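Local coordinates for SusD superfamily protein (Bacteroides vulgatus, PDB 3MYV), which probably binds polysaccharide at the outer membrane of a gut bacterium, at residues G185-A191 / S248-I252; A194-R198 / V331-V337; W271-Q275 / E301-A305. All coordinates share one frame; numbering follows the deposited sequence.

Contact 1 (G185-A191 / S248-I252)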
# COMPACT_ATOMS: atom_id res chain seq x y z
N GLY A 185 7.63 -8.67 10.72
CA GLY A 185 8.49 -7.92 9.81
C GLY A 185 8.47 -8.53 8.41
O GLY A 185 9.00 -7.95 7.44
N ARG A 186 7.86 -9.71 8.28
CA ARG A 186 7.73 -10.38 6.99
C ARG A 186 6.30 -10.88 6.73
O ARG A 186 5.47 -10.91 7.64
CB ARG A 186 8.75 -11.52 6.90
CG ARG A 186 10.22 -11.03 6.97
CD ARG A 186 11.26 -12.14 7.24
NE ARG A 186 11.24 -13.27 6.31
CZ ARG A 186 12.15 -14.25 6.29
NH1 ARG A 186 13.21 -14.23 7.09
NH2 ARG A 186 12.03 -15.27 5.45
N MSE A 187 6.04 -11.27 5.49
CA MSE A 187 4.75 -11.81 5.11
C MSE A 187 4.70 -13.31 5.45
O MSE A 187 5.66 -14.04 5.22
CB MSE A 187 4.51 -11.63 3.60
CG MSE A 187 4.22 -10.19 3.23
SE MSE A 187 3.65 -9.92 1.44
CE MSE A 187 5.38 -9.85 0.61
N ASN A 188 3.55 -13.73 5.97
CA ASN A 188 3.21 -15.14 6.11
C ASN A 188 1.98 -15.43 5.23
O ASN A 188 1.55 -14.58 4.47
CB ASN A 188 2.94 -15.52 7.57
CG ASN A 188 1.69 -14.84 8.14
OD1 ASN A 188 1.12 -13.97 7.52
ND2 ASN A 188 1.27 -15.26 9.33
N LYS A 189 1.42 -16.63 5.35
CA LYS A 189 0.30 -17.04 4.48
C LYS A 189 -0.89 -16.09 4.62
O LYS A 189 -1.53 -15.74 3.63
CB LYS A 189 -0.12 -18.48 4.80
CG LYS A 189 -1.11 -19.08 3.81
CD LYS A 189 -1.37 -20.55 4.18
CE LYS A 189 -2.47 -21.12 3.34
NZ LYS A 189 -2.47 -22.57 3.40
N TYR A 190 -1.17 -15.64 5.84
CA TYR A 190 -2.25 -14.68 6.02
C TYR A 190 -2.04 -13.38 5.26
O TYR A 190 -2.97 -12.88 4.62
CB TYR A 190 -2.49 -14.40 7.49
CG TYR A 190 -3.20 -15.48 8.23
CD1 TYR A 190 -4.59 -15.47 8.36
CD2 TYR A 190 -2.49 -16.46 8.90
CE1 TYR A 190 -5.25 -16.46 9.09
CE2 TYR A 190 -3.12 -17.43 9.64
CZ TYR A 190 -4.49 -17.44 9.73
OH TYR A 190 -5.09 -18.41 10.47
N ALA A 191 -0.83 -12.81 5.35
CA ALA A 191 -0.45 -11.61 4.63
C ALA A 191 -0.63 -11.80 3.15
O ALA A 191 -1.20 -10.93 2.43
CB ALA A 191 1.04 -11.24 4.94
N SER A 248 -2.17 -6.68 12.34
CA SER A 248 -1.07 -6.56 11.40
C SER A 248 -0.66 -7.91 10.83
O SER A 248 -0.10 -8.75 11.55
CB SER A 248 0.14 -5.93 12.09
OG SER A 248 1.21 -5.78 11.16
N PHE A 249 -0.91 -8.10 9.54
CA PHE A 249 -0.40 -9.28 8.82
C PHE A 249 1.06 -9.03 8.40
O PHE A 249 1.93 -9.93 8.46
CB PHE A 249 -1.17 -9.58 7.53
CG PHE A 249 -2.66 -9.80 7.69
CD1 PHE A 249 -3.14 -10.87 8.43
CD2 PHE A 249 -3.58 -8.95 7.05
CE1 PHE A 249 -4.52 -11.09 8.57
CE2 PHE A 249 -4.96 -9.19 7.17
CZ PHE A 249 -5.43 -10.25 7.94
N PHE A 250 1.32 -7.81 7.93
CA PHE A 250 2.64 -7.43 7.44
C PHE A 250 2.89 -5.98 7.77
O PHE A 250 2.13 -5.11 7.33
CB PHE A 250 2.71 -7.65 5.91
CG PHE A 250 4.02 -7.23 5.27
CD1 PHE A 250 5.24 -7.38 5.94
CD2 PHE A 250 4.02 -6.72 4.01
CE1 PHE A 250 6.43 -6.98 5.35
CE2 PHE A 250 5.21 -6.32 3.40
CZ PHE A 250 6.41 -6.45 4.10
N GLU A 251 3.96 -5.70 8.52
CA GLU A 251 4.43 -4.32 8.65
C GLU A 251 5.95 -4.31 8.50
O GLU A 251 6.60 -5.30 8.84
CB GLU A 251 4.00 -3.67 9.97
CG GLU A 251 4.58 -4.30 11.22
CD GLU A 251 3.89 -3.84 12.48
OE1 GLU A 251 2.66 -4.05 12.60
OE2 GLU A 251 4.57 -3.29 13.38
N ILE A 252 6.49 -3.18 8.06
CA ILE A 252 7.95 -3.00 7.92
C ILE A 252 8.58 -2.79 9.31
O ILE A 252 8.17 -1.90 10.08
CB ILE A 252 8.28 -1.78 7.00
CG1 ILE A 252 7.62 -1.91 5.63
CG2 ILE A 252 9.81 -1.56 6.86
CD1 ILE A 252 8.09 -3.16 4.80
O HOH W 1 5.03 -8.66 9.50
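Gly185 and Glu251 meet through a water molecule (water 1) that three backbone groups hold. The water accepts from Gly185 N at 2.9 Å and donates to Arg186 O at 3.0 Å, while a weaker bond from Glu251 N ties it to the other segment. No direct hydrogen bond crosses here, so this water carries the polar link, helped by a CA-H...O contact from Gly185 CA to Glu251 O (3.4 Å). Glycine suits position 185, whose backbone angles would press a CB against the preceding carbonyl oxygen.

Beyond the water the contact is apolar. Selenomethionine Met187 lays its CG over one face of the Phe250 ring, 3.8 Å from the centroid, with SE oblique to the same ring in a Met-aromatic contact. Phe250 CG stands anti to its backbone N (chi1 177°), which places one face of the ring against Met187 CG and brings its CE1 edge to Gly185 O.

Where the loop becomes helix 189-202, Asn188 is the N-cap: its OD1 accepts from Ala191 N in a nearly straight bond, and its ND2 is held by Tyr226. Ala191 is small enough for the helix to approach the 248-252 strand closely, CB to Phe249 CB 3.8 Å, while Tyr190 CB rests on Phe249 CD1. Phe249 and Phe250 both face Leu332 as a classic beta bulge of the two-stranded antiparallel sheet 248-252/329-333, and the start of the helix packs on it.

Contact 2 (A194-R198 / V331-V337). With EDO (1,2-ethanediol), chain I.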
# COMPACT_ATOMS: atom_id res chain seq x y z
N ALA A 194 -4.20 -11.79 2.22
CA ALA A 194 -4.74 -10.43 2.31
C ALA A 194 -4.35 -9.63 1.05
O ALA A 194 -5.19 -8.93 0.47
CB ALA A 194 -4.26 -9.74 3.62
N LEU A 195 -3.09 -9.75 0.63
CA LEU A 195 -2.61 -9.03 -0.54
C LEU A 195 -3.36 -9.50 -1.81
O LEU A 195 -3.77 -8.68 -2.65
CB LEU A 195 -1.08 -9.22 -0.69
CG LEU A 195 -0.39 -8.57 -1.89
CD1 LEU A 195 -0.65 -7.08 -1.97
CD2 LEU A 195 1.12 -8.86 -1.90
N LEU A 196 -3.53 -10.81 -1.93
CA LEU A 196 -4.26 -11.42 -3.06
C LEU A 196 -5.71 -10.93 -3.12
O LEU A 196 -6.24 -10.69 -4.22
CB LEU A 196 -4.22 -12.95 -2.95
CG LEU A 196 -4.86 -13.75 -4.09
CD1 LEU A 196 -4.28 -13.31 -5.43
CD2 LEU A 196 -4.74 -15.26 -3.91
N ALA A 197 -6.38 -10.80 -1.96
CA ALA A 197 -7.75 -10.27 -1.96
C ALA A 197 -7.74 -8.84 -2.50
O ALA A 197 -8.62 -8.48 -3.29
CB ALA A 197 -8.37 -10.31 -0.58
N ARG A 198 -6.75 -8.03 -2.08
CA ARG A 198 -6.63 -6.66 -2.62
C ARG A 198 -6.44 -6.68 -4.12
O ARG A 198 -7.09 -5.91 -4.86
CB ARG A 198 -5.47 -5.91 -1.93
CG ARG A 198 -5.20 -4.50 -2.41
CD ARG A 198 -3.79 -4.09 -2.09
NE ARG A 198 -3.62 -3.83 -0.65
CZ ARG A 198 -2.47 -3.47 -0.10
NH1 ARG A 198 -1.37 -3.35 -0.84
NH2 ARG A 198 -2.41 -3.24 1.21
N VAL A 331 1.66 -2.46 6.15
CA VAL A 331 1.44 -2.72 4.73
C VAL A 331 0.12 -3.49 4.49
O VAL A 331 -0.61 -3.18 3.56
CB VAL A 331 2.65 -3.48 4.15
CG1 VAL A 331 2.46 -3.82 2.65
CG2 VAL A 331 3.96 -2.67 4.32
N LEU A 332 -0.14 -4.50 5.32
CA LEU A 332 -1.36 -5.30 5.25
C LEU A 332 -1.89 -5.54 6.65
O LEU A 332 -1.23 -6.17 7.48
CB LEU A 332 -1.06 -6.64 4.56
CG LEU A 332 -0.57 -6.61 3.12
CD1 LEU A 332 0.27 -7.89 2.81
CD2 LEU A 332 -1.77 -6.47 2.16
N ARG A 333 -3.09 -5.03 6.91
CA ARG A 333 -3.76 -5.27 8.19
C ARG A 333 -5.21 -5.68 8.02
O ARG A 333 -5.84 -5.47 6.97
CB ARG A 333 -3.64 -4.08 9.14
CG ARG A 333 -4.42 -2.82 8.76
CD ARG A 333 -4.22 -1.75 9.82
NE ARG A 333 -4.84 -0.48 9.41
CZ ARG A 333 -5.95 0.03 9.93
NH1 ARG A 333 -6.62 -0.63 10.89
NH2 ARG A 333 -6.42 1.19 9.50
N LEU A 334 -5.74 -6.29 9.06
CA LEU A 334 -7.10 -6.88 9.04
C LEU A 334 -8.24 -5.94 8.63
O LEU A 334 -9.12 -6.34 7.90
CB LEU A 334 -7.39 -7.54 10.41
CG LEU A 334 -8.66 -8.39 10.57
CD1 LEU A 334 -8.71 -9.52 9.50
CD2 LEU A 334 -8.79 -8.97 11.99
N SER A 335 -8.26 -4.70 9.11
CA SER A 335 -9.32 -3.76 8.73
C SER A 335 -9.45 -3.62 7.20
O SER A 335 -10.55 -3.53 6.68
CB SER A 335 -9.13 -2.40 9.38
OG SER A 335 -9.28 -2.43 10.81
N GLU A 336 -8.33 -3.63 6.48
CA GLU A 336 -8.43 -3.56 5.01
C GLU A 336 -9.26 -4.70 4.45
O GLU A 336 -10.05 -4.48 3.53
CB GLU A 336 -7.06 -3.54 4.33
CG GLU A 336 -7.17 -3.30 2.83
CD GLU A 336 -5.88 -3.55 2.03
OE1 GLU A 336 -4.83 -3.70 2.66
OE2 GLU A 336 -5.95 -3.54 0.79
N VAL A 337 -9.06 -5.90 4.97
CA VAL A 337 -9.75 -7.08 4.47
C VAL A 337 -11.27 -6.94 4.67
O VAL A 337 -12.06 -7.27 3.76
CB VAL A 337 -9.23 -8.36 5.11
CG1 VAL A 337 -9.98 -9.59 4.54
CG2 VAL A 337 -7.72 -8.50 4.93
C1 EDO I . 0.52 0.49 0.82
O1 EDO I . -0.56 1.08 0.12
C2 EDO I . 0.29 -1.01 1.01
O2 EDO I . 0.69 -1.79 -0.17
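Arg198 grips Glu336 side-on with two nitrogens, NE to OE2 at 2.8 Å and NH2 to OE1 at 2.9 Å, a bidentate salt bridge in which each carboxylate oxygen takes one N-H. Both oxygens are met on their syn side, and the guanidinium and carboxylate planes lie only 24° apart. The extended chain of Glu336 crosses the arginine at about a right angle. A bend at chi3 (-73°) in the otherwise extended Arg198 turns its NE edge to the acid.

Two more N-H groups have partners. Arg198 NH2 gives a second, more bent bond to Val331 O at 3.0 Å, approaching nearly in line with the carbonyl bond, and NH1 donates to O2 of a bound 1,2-ethanediol at 2.7 Å. That diol, probably from the crystallisation liquor, also bonds to Tyr33 and Arg126. All the acceptors lie close to the guanidinium plane.

Val331 and Leu332 form a classic beta bulge facing Phe250, at a corner within strand 329-333, shortly before helix 334-348 begins; the arginine of helix 189-202 thus reaches both the bulge carbonyl and the first turn of the next helix. Arg198 and Glu336 are both buried, and their pairing probably favours the ionised form of each.

Leu332 covers one guanidinium face, its CD2 3.4 Å from Arg198 NH2. The leucine fork lets CD2 meet the guanidinium while CD1 reaches Leu195 CB at 4.0 Å. One turn earlier in helix 189-202, Ala194 CB meets Val337 CG2 at 3.9 Å, the alanine methyl against one of the two valine methyls, where the two helices come together.

Contact 3 (W271-Q275 / E301-A305)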
# COMPACT_ATOMS: atom_id res chain seq x y z
N TRP A 271 4.60 16.69 13.04
CA TRP A 271 4.71 18.15 13.11
C TRP A 271 6.06 18.56 13.70
O TRP A 271 6.66 19.54 13.26
CB TRP A 271 3.57 18.70 13.99
CG TRP A 271 3.62 20.18 14.19
CD1 TRP A 271 4.27 20.85 15.18
CD2 TRP A 271 3.00 21.17 13.36
NE1 TRP A 271 4.11 22.20 15.01
CE2 TRP A 271 3.33 22.43 13.91
CE3 TRP A 271 2.21 21.12 12.20
CZ2 TRP A 271 2.89 23.62 13.35
CZ3 TRP A 271 1.76 22.31 11.65
CH2 TRP A 271 2.10 23.54 12.22
N TYR A 272 6.51 17.77 14.67
CA TYR A 272 7.76 18.03 15.40
C TYR A 272 9.00 17.43 14.72
O TYR A 272 10.12 17.63 15.21
CB TYR A 272 7.63 17.50 16.81
CG TYR A 272 6.47 18.17 17.50
CD1 TYR A 272 6.59 19.47 17.98
CD2 TYR A 272 5.23 17.54 17.58
CE1 TYR A 272 5.50 20.13 18.55
CE2 TYR A 272 4.14 18.17 18.16
CZ TYR A 272 4.28 19.46 18.66
OH TYR A 272 3.19 20.07 19.21
N GLY A 273 8.78 16.69 13.63
CA GLY A 273 9.84 16.07 12.83
C GLY A 273 10.11 16.94 11.61
O GLY A 273 10.47 18.10 11.76
N TYR A 274 9.87 16.43 10.41
CA TYR A 274 10.11 17.25 9.23
C TYR A 274 8.85 17.92 8.66
O TYR A 274 8.92 18.66 7.68
CB TYR A 274 10.91 16.47 8.17
CG TYR A 274 12.41 16.74 8.23
CD1 TYR A 274 12.89 18.04 8.16
CD2 TYR A 274 13.34 15.71 8.34
CE1 TYR A 274 14.25 18.32 8.20
CE2 TYR A 274 14.72 15.98 8.35
CZ TYR A 274 15.17 17.29 8.29
OH TYR A 274 16.51 17.60 8.32
N GLN A 275 7.70 17.67 9.28
CA GLN A 275 6.50 18.48 9.01
C GLN A 275 6.18 18.58 7.52
O GLN A 275 5.87 19.66 7.02
CB GLN A 275 6.69 19.87 9.63
CG GLN A 275 5.43 20.70 9.91
CD GLN A 275 5.80 22.04 10.50
OE1 GLN A 275 6.12 22.98 9.77
NE2 GLN A 275 5.83 22.13 11.83
N GLU A 301 -4.19 19.29 16.19
CA GLU A 301 -4.41 20.64 15.68
C GLU A 301 -3.15 21.50 15.88
O GLU A 301 -2.52 21.44 16.92
CB GLU A 301 -5.58 21.30 16.41
CG GLU A 301 -6.02 22.61 15.82
CD GLU A 301 -6.97 23.39 16.73
OE1 GLU A 301 -7.98 22.82 17.18
OE2 GLU A 301 -6.71 24.59 16.96
N ASN A 302 -2.84 22.33 14.90
CA ASN A 302 -1.83 23.35 15.08
C ASN A 302 -2.08 24.50 14.10
O ASN A 302 -3.20 24.62 13.57
CB ASN A 302 -0.42 22.75 14.93
CG ASN A 302 0.59 23.42 15.82
OD1 ASN A 302 0.76 24.63 15.76
ND2 ASN A 302 1.24 22.63 16.68
N LYS A 303 -1.07 25.34 13.88
CA LYS A 303 -1.24 26.59 13.17
C LYS A 303 -0.11 26.69 12.16
O LYS A 303 1.07 26.57 12.51
CB LYS A 303 -1.18 27.77 14.11
CG LYS A 303 -2.32 27.89 15.12
CD LYS A 303 -3.58 28.39 14.45
CE LYS A 303 -4.74 28.44 15.40
NZ LYS A 303 -5.91 29.07 14.71
N TYR A 304 -0.48 26.96 10.92
CA TYR A 304 0.45 27.03 9.83
C TYR A 304 -0.04 28.05 8.81
O TYR A 304 -1.22 28.03 8.44
CB TYR A 304 0.53 25.65 9.18
CG TYR A 304 1.69 25.46 8.27
CD1 TYR A 304 2.95 25.11 8.77
CD2 TYR A 304 1.53 25.57 6.91
CE1 TYR A 304 4.02 24.92 7.90
CE2 TYR A 304 2.59 25.36 6.05
CZ TYR A 304 3.82 25.05 6.54
OH TYR A 304 4.83 24.84 5.63
N ALA A 305 0.87 28.95 8.40
CA ALA A 305 0.57 30.05 7.48
C ALA A 305 -0.72 30.78 7.88
O ALA A 305 -1.59 31.04 7.06
CB ALA A 305 0.53 29.54 6.01
O HOH W 2 0.77 19.74 17.38
O HOH W 3 7.21 24.08 7.39
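Trp271 and Asn302 stack flat on each other: the amide lies over one face of the indole, the two planes 14° apart, with Asn302 CG about 3.4 Å from Trp271 CZ2. Asn302 CB sits squarely over the six-membered ring, 3.7 Å from its centroid, in a CH-pi contact. A short amide suits this place, being flat enough to stack while its OD1 accepts from the backbone N of Lys303. At the rim of the indole, near its plane, Lys303 O approaches Trp271 CH2 to 3.2 Å. The opposite face is covered from within the loop by Gln275, whose NE2 lies over the ring and gives a weak hydrogen bond to Trp271 O. With chi1 at 177° the indole extends away from its own backbone N and lies between the two amides. Gln275 OE1 reaches the edge of the Tyr304 ring, 3.4 Å from CE1, the amide nearly perpendicular to it.

Asn302 and Tyr304 belong to strand 299-304, which pairs with 307-312 in a two-stranded antiparallel beta hairpin; the loop 271-275 docks on one face of it, at the protein surface.

Toward solvent, waters take over the polar ends. Tyr272 OH and Asn302 ND2 lie 4.1 Å apart, and water 2 joins them. Water 3 donates to Gln275 OE1 at 2.8 Å and accepts from Tyr304 OH, a hydroxyl that also bonds to the backbone N of Glu52.

Contacts 1 and 2 adjoin, their centres 10 Å apart. Both use helix 189-202, its start in contact 1 and its next turns in contact 2, and both use the same two-stranded sheet: Phe249 N lies 2.8 Å from Leu332 O, a probable hydrogen bond, and Leu332 CD1 packs on Ala191 O. Their segments alternate along the chain, so the two loops cross in sequence. Contact 3 stands apart at the surface, its centre about 32 Å from that of contact 1 and 31 Å from that of contact 2, although its segments fall within the loop that contact 2 closes. The sodium ion, held by residues including Asn254 and Asp258, is about 12 Å from the Glu251 side chain of contact 1.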